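Local structure of D-alanyl transferase DltD (Enterococcus faecalis, 6O93) at residues 239-244 against 298-303. The protein probably takes part in the D-alanylation of lipoteichoic acid in the Gram-positive cell wall, as a membrane-anchored member of the SGNH hydrolase clan. Sequence-based numbering, arbitrary orientation.
Sequences KFEISN and NKRWSD. With PO4 (phosphate ion), chain G.
Trp-301 turns the edge of its indole onto one face of Phe-240, a T-shaped aromatic pair that fastens the loop before helix 244-251 to the first turn of helix 299-305, in a DltD domain of the SGNH hydrolase clan. The ring planes stand at 89°, and CE3 of Trp-301 comes within 3.8 Å of CD1 of Phe-240. CG of Lys-239 lies over the opposite face of the phenyl ring, while the carbonyl oxygen of Arg-300 sits in its plane, 3.5 Å from CD1 of Phe-240. From the loop, CD1 of Ile-242 packs against CE3 of Trp-301, 3.9 Å away.

Beside this apolar patch, the carboxylate of Glu-241 sits over the guanidinium of Arg-300. OE2 of Glu-241 lies 3.1 Å from NH1 of Arg-300 but above the centre of the guanidinium plane, so the salt bridge rests on charge alone, with no N-H aimed at the oxygen. The extended Arg-300 chain carries the group there, and Tyr-342 N donates to the other carboxylate oxygen, OE1 of Glu-241.

Asn-298 N-caps the helix: with CG anti to the backbone N (chi1 -176°), its OD1 accepts a weak bond from N of Arg-300 and its ND2 faces the loop, 2.6 Å from O of Phe-240. Farther out, Ile-242 borders a possible Ser-His-Asp triad, as expected for this clan. A phosphate, probably from the crystallisation liquor, is shared with Thr-347 OG1; its O3 accepts from NE1 of Trp-301 at 2.9 Å, the N-H bent to 142°.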
ATOM      1  N   LYS A 239      19.957  21.240   2.653  1.00 49.15           N
ATOM      2  CA  LYS A 239      18.991  22.307   2.872  1.00 51.76           C
ATOM      3  C   LYS A 239      17.567  21.919   2.501  1.00 48.95           C
ATOM      4  O   LYS A 239      16.663  22.750   2.634  1.00 50.08           O
ATOM      5  CB  LYS A 239      19.397  23.552   2.075  1.00 56.75           C
ATOM      6  CG  LYS A 239      19.562  23.301   0.583  1.00 58.19           C
ATOM      7  CD  LYS A 239      19.772  24.597  -0.182  1.00 62.27           C
ATOM      8  CE  LYS A 239      20.038  24.334  -1.656  1.00 62.78           C
ATOM      9  NZ  LYS A 239      20.121  25.595  -2.444  1.00 65.96           N
ATOM     10  N   PHE A 240      17.341  20.688   2.043  1.00 45.37           N
ATOM     11  CA  PHE A 240      16.023  20.256   1.597  1.00 42.45           C
ATOM     12  C   PHE A 240      15.257  19.494   2.669  1.00 42.52           C
ATOM     13  O   PHE A 240      14.194  18.937   2.376  1.00 41.70           O
ATOM     14  CB  PHE A 240      16.155  19.394   0.340  1.00 39.03           C
ATOM     15  CG  PHE A 240      16.856  20.086  -0.794  1.00 38.62           C
ATOM     16  CD1 PHE A 240      16.176  20.979  -1.603  1.00 38.61           C
ATOM     17  CD2 PHE A 240      18.195  19.844  -1.048  1.00 38.26           C
ATOM     18  CE1 PHE A 240      16.819  21.620  -2.646  1.00 39.51           C
ATOM     19  CE2 PHE A 240      18.843  20.482  -2.090  1.00 38.91           C
ATOM     20  CZ  PHE A 240      18.155  21.369  -2.889  1.00 39.32           C
ATOM     21  N   GLU A 241      15.763  19.461   3.902  1.00 44.56           N
ATOM     22  CA  GLU A 241      15.138  18.705   4.988  1.00 45.21           C
ATOM     23  C   GLU A 241      14.991  17.230   4.620  1.00 41.29           C
ATOM     24  O   GLU A 241      13.988  16.589   4.938  1.00 40.07           O
ATOM     25  CB  GLU A 241      13.781  19.302   5.375  1.00 48.34           C
ATOM     26  CG  GLU A 241      13.873  20.645   6.087  1.00 53.55           C
ATOM     27  CD  GLU A 241      12.557  21.063   6.722  1.00 55.28           C
ATOM     28  OE1 GLU A 241      11.610  20.248   6.731  1.00 53.70           O
ATOM     29  OE2 GLU A 241      12.472  22.208   7.217  1.00 57.68           O
ATOM     30  N   ILE A 242      16.003  16.688   3.945  1.00 39.47           N
ATOM     31  CA  ILE A 242      16.043  15.279   3.566  1.00 36.66           C
ATOM     32  C   ILE A 242      16.991  14.549   4.505  1.00 36.64           C
ATOM     33  O   ILE A 242      18.015  15.104   4.927  1.00 38.08           O
ATOM     34  CB  ILE A 242      16.479  15.113   2.097  1.00 35.79           C
ATOM     35  CG1 ILE A 242      15.429  15.722   1.163  1.00 34.91           C
ATOM     36  CG2 ILE A 242      16.703  13.641   1.770  1.00 34.49           C
ATOM     37  CD1 ILE A 242      15.879  15.836  -0.283  1.00 35.86           C
ATOM     38  N   SER A 243      16.653  13.304   4.838  1.00 35.43           N
ATOM     39  CA  SER A 243      17.503  12.507   5.713  1.00 37.41           C
ATOM     40  C   SER A 243      18.920  12.437   5.157  1.00 37.96           C
ATOM     41  O   SER A 243      19.125  12.339   3.944  1.00 37.52           O
ATOM     42  CB  SER A 243      16.927  11.099   5.876  1.00 38.71           C
ATOM     43  OG  SER A 243      15.680  11.135   6.546  1.00 39.76           O
ATOM     44  N   ASN A 244      19.901  12.485   6.060  1.00 39.13           N
ATOM     45  CA  ASN A 244      21.300  12.565   5.645  1.00 40.35           C
ATOM     46  C   ASN A 244      21.678  11.403   4.735  1.00 40.62           C
ATOM     47  O   ASN A 244      22.246  11.608   3.656  1.00 41.34           O
ATOM     48  CB  ASN A 244      22.208  12.597   6.876  1.00 41.52           C
ATOM     49  CG  ASN A 244      22.075  13.884   7.665  1.00 41.83           C
ATOM     50  OD1 ASN A 244      21.651  14.910   7.135  1.00 41.04           O
ATOM     51  ND2 ASN A 244      22.443  13.835   8.940  1.00 43.57           N
ATOM     52  N   ASN A 298       7.533  17.159  -0.215  1.00 32.74           N
ATOM     53  CA  ASN A 298       8.196  18.250   0.489  1.00 39.03           C
ATOM     54  C   ASN A 298       8.300  19.479  -0.406  1.00 38.81           C
ATOM     55  O   ASN A 298       8.833  19.408  -1.516  1.00 37.98           O
ATOM     56  CB  ASN A 298       9.585  17.807   0.950  1.00 44.30           C
ATOM     57  CG  ASN A 298      10.294  18.871   1.770  1.00 49.84           C
ATOM     58  OD1 ASN A 298       9.663  19.779   2.314  1.00 51.59           O
ATOM     59  ND2 ASN A 298      11.613  18.760   1.863  1.00 52.43           N
ATOM     60  N   LYS A 299       7.780  20.606   0.087  1.00 39.55           N
ATOM     61  CA  LYS A 299       7.806  21.841  -0.690  1.00 40.90           C
ATOM     62  C   LYS A 299       9.232  22.226  -1.069  1.00 39.86           C
ATOM     63  O   LYS A 299       9.494  22.618  -2.210  1.00 38.43           O
ATOM     64  CB  LYS A 299       7.139  22.968   0.101  1.00 44.76           C
ATOM     65  CG  LYS A 299       6.961  24.275  -0.674  1.00 48.45           C
ATOM     66  CD  LYS A 299       5.912  24.141  -1.771  1.00 49.21           C
ATOM     67  CE  LYS A 299       5.730  25.447  -2.534  1.00 52.03           C
ATOM     68  NZ  LYS A 299       4.765  25.298  -3.663  1.00 51.50           N
ATOM     69  N   ARG A 300      10.168  22.117  -0.122  1.00 40.94           N
ATOM     70  CA  ARG A 300      11.546  22.507  -0.398  1.00 44.05           C
ATOM     71  C   ARG A 300      12.139  21.697  -1.543  1.00 40.87           C
ATOM     72  O   ARG A 300      12.985  22.203  -2.289  1.00 41.28           O
ATOM     73  CB  ARG A 300      12.396  22.351   0.864  1.00 49.44           C
ATOM     74  CG  ARG A 300      11.922  23.208   2.030  1.00 54.59           C
ATOM     75  CD  ARG A 300      12.876  23.140   3.215  1.00 60.62           C
ATOM     76  NE  ARG A 300      12.465  24.038   4.292  1.00 66.22           N
ATOM     77  CZ  ARG A 300      13.223  24.360   5.338  1.00 71.46           C
ATOM     78  NH1 ARG A 300      14.447  23.860   5.459  1.00 73.75           N
ATOM     79  NH2 ARG A 300      12.759  25.187   6.266  1.00 73.59           N
ATOM     80  N   TRP A 301      11.709  20.445  -1.704  1.00 37.13           N
ATOM     81  CA  TRP A 301      12.231  19.620  -2.786  1.00 34.26           C
ATOM     82  C   TRP A 301      11.509  19.900  -4.099  1.00 32.14           C
ATOM     83  O   TRP A 301      12.151  20.009  -5.149  1.00 32.94           O
ATOM     84  CB  TRP A 301      12.118  18.140  -2.415  1.00 32.17           C
ATOM     85  CG  TRP A 301      12.694  17.228  -3.445  1.00 31.01           C
ATOM     86  CD1 TRP A 301      12.030  16.270  -4.157  1.00 28.51           C
ATOM     87  CD2 TRP A 301      14.053  17.193  -3.895  1.00 31.70           C
ATOM     88  NE1 TRP A 301      12.894  15.637  -5.016  1.00 28.22           N
ATOM     89  CE2 TRP A 301      14.143  16.185  -4.875  1.00 30.41           C
ATOM     90  CE3 TRP A 301      15.204  17.914  -3.561  1.00 33.27           C
ATOM     91  CZ2 TRP A 301      15.337  15.879  -5.525  1.00 31.60           C
ATOM     92  CZ3 TRP A 301      16.388  17.609  -4.206  1.00 34.26           C
ATOM     93  CH2 TRP A 301      16.445  16.602  -5.179  1.00 33.78           C
ATOM     94  N   SER A 302      10.180  20.026  -4.062  1.00 30.01           N
ATOM     95  CA  SER A 302       9.434  20.309  -5.284  1.00 28.84           C
ATOM     96  C   SER A 302       9.819  21.660  -5.873  1.00 30.06           C
ATOM     97  O   SER A 302       9.805  21.829  -7.099  1.00 30.12           O
ATOM     98  CB  SER A 302       7.930  20.251  -5.008  1.00 27.83           C
ATOM     99  OG  SER A 302       7.561  21.140  -3.968  1.00 29.92           O
ATOM    100  N   ASP A 303      10.164  22.635  -5.025  1.00 31.39           N
ATOM    101  CA  ASP A 303      10.656  23.909  -5.537  1.00 33.38           C
ATOM    102  C   ASP A 303      11.922  23.721  -6.362  1.00 33.63           C
ATOM    103  O   ASP A 303      12.161  24.469  -7.316  1.00 34.21           O
ATOM    104  CB  ASP A 303      10.925  24.879  -4.383  1.00 36.47           C
ATOM    105  CG  ASP A 303       9.651  25.410  -3.749  1.00 37.24           C
ATOM    106  OD1 ASP A 303       8.601  25.417  -4.424  1.00 36.40           O
ATOM    107  OD2 ASP A 303       9.706  25.832  -2.574  1.00 39.10           O
TER
HETATM  108  P   PO4 G 506      12.232  11.947  -6.125  1.00 56.34           P
HETATM  109  O1  PO4 G 506      11.422  11.068  -7.051  1.00 56.76           O
HETATM  110  O2  PO4 G 506      12.518  11.198  -4.845  1.00 56.48           O
HETATM  111  O3  PO4 G 506      11.451  13.201  -5.819  1.00 55.38           O
HETATM  112  O4  PO4 G 506      13.538  12.317  -6.790  1.00 57.43           O